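Local coordinates for formyltransferase PseJ (Anoxybacillus kamchatkensis G10, PDB 6EDK), which belongs to the formyl transferase family and binds 1YA in a pocket of its single chain, at residues P99-D105 with G182-L188. Sequence-based numbering, arbitrary orientation.
Sequences PWNKGAD and GGSYHKL. With 1YA (N-{4-[{[(6S)-2-amino-4-oxo-3,4,5,6,7,8-hexahydropteridin-6-yl]methyl}(formyl)amino]benzoyl}-L-glutamic acid), chain D.
Ser-184 turns its OG to the backbone N of Asn-101, a nearly straight hydrogen bond of 2.8 Å; chi1 of 55°, which sets OG between its own N and carbonyl carbon, aims it there. One residue earlier, Gly-183 lays its CA over a face of the Trp-100 indole, a CH-pi contact 3.9 Å from the five-membered ring centroid. Lys-102 bends at chi3 and chi4 round Ser-184 O, which brings NZ back to Pro-99 O, bonded in the carbonyl plane (3.1 Å), and within weak reach of Gly-182 O. Pro-99 O thus takes two donors, the other being Ser-184 N. Lys-102 and Tyr-185 share one face of the two-stranded sheet, where Lys-102 CB meets the edge of the Tyr-185 ring, 3.8 Å from CD1. The amide of Asn-101 and the ring of His-186 run side by side, planes 24° apart, with ND2 near the ring edge at CE1; their polar ends are held by Ser-115 and Glu-113. Ala-104 CB packs against Leu-188 CD1, and the Leu-188 side chain crosses that of Asp-105, itself salt-bridged to Lys-191, at about a right angle. Leu-188 N donates to 1YA O2 (2.8 Å). This short parallel pair, bridged at Lys-102/Tyr-185 and Gly-103/His-186, borders the glutamate end of the 1YA pocket.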
loop_
_atom_site.group_PDB
_atom_site.type_symbol
_atom_site.label_atom_id
_atom_site.label_comp_id
_atom_site.label_asym_id
_atom_site.label_seq_id
_atom_site.Cartn_x
_atom_site.Cartn_y
_atom_site.Cartn_z
ATOM N N PRO A 99 -3.081 11.587 2.793
ATOM C CA PRO A 99 -4.233 10.952 3.435
ATOM C C PRO A 99 -5.475 10.692 2.617
ATOM O O PRO A 99 -6.459 10.199 3.175
ATOM C CB PRO A 99 -4.573 11.960 4.556
ATOM C CG PRO A 99 -4.261 13.300 3.894
ATOM C CD PRO A 99 -2.983 13.023 3.124
ATOM N N TRP A 100 -5.465 10.990 1.315
ATOM C CA TRP A 100 -6.640 10.721 0.489
ATOM C C TRP A 100 -6.732 9.239 0.176
ATOM O O TRP A 100 -5.716 8.551 0.016
ATOM C CB TRP A 100 -6.588 11.563 -0.819
ATOM C CG TRP A 100 -6.733 13.007 -0.540
ATOM C CD1 TRP A 100 -7.918 13.688 -0.410
ATOM C CD2 TRP A 100 -5.696 13.946 -0.290
ATOM N NE1 TRP A 100 -7.658 14.993 -0.098
ATOM C CE2 TRP A 100 -6.301 15.179 -0.011
ATOM C CE3 TRP A 100 -4.282 13.859 -0.281
ATOM C CZ2 TRP A 100 -5.572 16.335 0.288
ATOM C CZ3 TRP A 100 -3.555 14.990 0.006
ATOM C CH2 TRP A 100 -4.178 16.216 0.297
ATOM N N ASN A 101 -7.951 8.729 0.133
ATOM C CA ASN A 101 -8.222 7.359 -0.315
ATOM C C ASN A 101 -7.532 6.308 0.520
ATOM O O ASN A 101 -7.005 5.329 0.001
ATOM C CB ASN A 101 -7.902 7.204 -1.803
ATOM C CG ASN A 101 -8.529 8.322 -2.620
ATOM O OD1 ASN A 101 -7.854 9.098 -3.359
ATOM N ND2 ASN A 101 -9.825 8.453 -2.474
ATOM N N LYS A 102 -7.587 6.484 1.844
ATOM C CA LYS A 102 -7.428 5.354 2.735
ATOM C C LYS A 102 -8.469 4.285 2.427
ATOM O O LYS A 102 -9.545 4.556 1.913
ATOM C CB LYS A 102 -7.535 5.783 4.213
ATOM C CG LYS A 102 -6.553 6.758 4.735
ATOM C CD LYS A 102 -7.009 7.285 6.123
ATOM C CE LYS A 102 -7.565 8.700 6.026
ATOM N NZ LYS A 102 -6.430 9.708 6.286
ATOM N N GLY A 103 -8.099 3.035 2.685
ATOM C CA GLY A 103 -9.021 1.938 2.474
ATOM C C GLY A 103 -9.084 1.359 1.081
ATOM O O GLY A 103 -8.079 1.229 0.393
ATOM N N ALA A 104 -10.290 1.055 0.634
ATOM C CA ALA A 104 -10.527 0.242 -0.535
ATOM C C ALA A 104 -10.645 1.051 -1.822
ATOM O O ALA A 104 -11.007 2.234 -1.817
ATOM C CB ALA A 104 -11.820 -0.564 -0.325
ATOM N N ASP A 105 -10.326 0.387 -2.934
ATOM C CA ASP A 105 -10.493 0.940 -4.273
ATOM C C ASP A 105 -9.945 2.372 -4.408
ATOM O O ASP A 105 -10.596 3.249 -4.964
ATOM C CB ASP A 105 -11.954 0.909 -4.672
ATOM C CG ASP A 105 -12.539 -0.500 -4.566
ATOM O OD1 ASP A 105 -11.937 -1.414 -5.140
ATOM O OD2 ASP A 105 -13.581 -0.673 -3.908
ATOM N N GLY A 182 -6.736 15.160 7.521
ATOM C CA GLY A 182 -7.438 15.383 6.278
ATOM C C GLY A 182 -7.627 14.085 5.474
ATOM O O GLY A 182 -7.539 12.973 6.001
ATOM N N GLY A 183 -7.903 14.265 4.174
ATOM C CA GLY A 183 -8.030 13.124 3.256
ATOM C C GLY A 183 -9.411 12.467 3.283
ATOM O O GLY A 183 -10.415 13.076 3.497
ATOM N N SER A 184 -9.400 11.149 3.081
ATOM C CA SER A 184 -10.662 10.396 2.917
ATOM C C SER A 184 -10.432 8.911 3.201
ATOM O O SER A 184 -9.299 8.447 3.263
ATOM C CB SER A 184 -11.232 10.564 1.534
ATOM O OG SER A 184 -10.273 10.196 0.555
ATOM N N TYR A 185 -11.528 8.181 3.369
ATOM C CA TYR A 185 -11.514 6.754 3.651
ATOM C C TYR A 185 -12.715 6.100 3.002
ATOM O O TYR A 185 -13.798 6.700 3.015
ATOM C CB TYR A 185 -11.547 6.481 5.142
ATOM C CG TYR A 185 -11.748 4.993 5.438
ATOM C CD1 TYR A 185 -10.681 4.130 5.458
ATOM C CD2 TYR A 185 -13.020 4.468 5.672
ATOM C CE1 TYR A 185 -10.850 2.778 5.705
ATOM C CE2 TYR A 185 -13.199 3.124 5.923
ATOM C CZ TYR A 185 -12.113 2.278 5.948
ATOM O OH TYR A 185 -12.267 0.923 6.202
ATOM N N HIS A 186 -12.519 4.910 2.407
ATOM C CA HIS A 186 -13.605 4.163 1.800
ATOM C C HIS A 186 -13.528 2.692 2.189
ATOM O O HIS A 186 -12.462 2.135 2.371
ATOM C CB HIS A 186 -13.628 4.270 0.267
ATOM C CG HIS A 186 -13.544 5.677 -0.212
ATOM N ND1 HIS A 186 -12.343 6.333 -0.395
ATOM C CD2 HIS A 186 -14.519 6.573 -0.485
ATOM C CE1 HIS A 186 -12.588 7.574 -0.788
ATOM N NE2 HIS A 186 -13.894 7.753 -0.829
ATOM N N LYS A 187 -14.688 2.066 2.308
ATOM C CA LYS A 187 -14.848 0.627 2.447
ATOM C C LYS A 187 -15.163 0.032 1.081
ATOM O O LYS A 187 -15.594 0.728 0.147
ATOM C CB LYS A 187 -16.007 0.262 3.400
ATOM C CG LYS A 187 -15.997 0.899 4.759
ATOM C CD LYS A 187 -17.441 1.026 5.299
ATOM C CE LYS A 187 -17.547 0.751 6.805
ATOM N NZ LYS A 187 -16.654 1.587 7.682
ATOM N N LEU A 188 -14.998 -1.291 0.983
ATOM C CA LEU A 188 -15.221 -1.953 -0.298
ATOM C C LEU A 188 -16.632 -1.734 -0.819
ATOM O O LEU A 188 -16.837 -1.600 -2.026
ATOM C CB LEU A 188 -14.923 -3.447 -0.152
ATOM C CG LEU A 188 -14.504 -4.174 -1.426
ATOM C CD1 LEU A 188 -13.120 -3.744 -1.895
ATOM C CD2 LEU A 188 -14.542 -5.696 -1.200
HETATM N N1 1YA D . -3.502 -3.470 9.122
HETATM C C2 1YA D . -3.320 -2.301 10.010
HETATM N NA2 1YA D . -3.524 -2.430 11.443
HETATM N N3 1YA D . -2.881 -0.949 9.504
HETATM C C4 1YA D . -2.677 -0.714 8.068
HETATM O O4 1YA D . -2.341 0.400 7.724
HETATM C C4A 1YA D . -2.874 -1.893 7.177
HETATM N N5 1YA D . -2.621 -1.746 5.835
HETATM C C6 1YA D . -3.296 -2.825 4.947
HETATM C C7 1YA D . -3.173 -4.111 5.395
HETATM N N8 1YA D . -3.435 -4.361 6.919
HETATM C C8A 1YA D . -3.258 -3.296 7.710
HETATM C C9 1YA D . -4.777 -2.390 4.869
HETATM N N10 1YA D . -5.576 -3.230 3.957
HETATM C C11 1YA D . -9.489 -4.328 5.146
HETATM C C12 1YA D . -8.568 -5.330 4.889
HETATM C C13 1YA D . -7.275 -4.982 4.514
HETATM C C14 1YA D . -6.944 -3.645 4.387
HETATM C C15 1YA D . -7.872 -2.649 4.634
HETATM C C16 1YA D . -9.157 -2.997 5.016
HETATM C C17 1YA D . -10.946 -4.668 5.549
HETATM N N 1YA D . -11.973 -3.897 4.803
HETATM C CA 1YA D . -13.437 -4.051 5.005
HETATM C CB 1YA D . -13.838 -3.521 6.404
HETATM C CG 1YA D . -12.801 -2.553 6.998
HETATM C CD 1YA D . -13.367 -1.742 8.178
HETATM O OE1 1YA D . -12.722 -0.759 8.640
HETATM O OE2 1YA D . -14.475 -2.059 8.683
HETATM C CT 1YA D . -14.178 -3.296 3.872
HETATM O O2 1YA D . -13.555 -2.625 2.994
HETATM O O1 1YA D . -15.430 -3.343 3.802
HETATM C C18 1YA D . -5.122 -3.612 2.629
HETATM O O5 1YA D . -4.050 -3.288 2.240
HETATM O O 1YA D . -11.190 -5.488 6.360
HETATM O O HOH W 1 -11.162 10.925 -1.891
HETATM O O HOH W 2 -10.241 4.599 -0.841
HETATM O O HOH W 3 -15.172 1.077 -2.650
#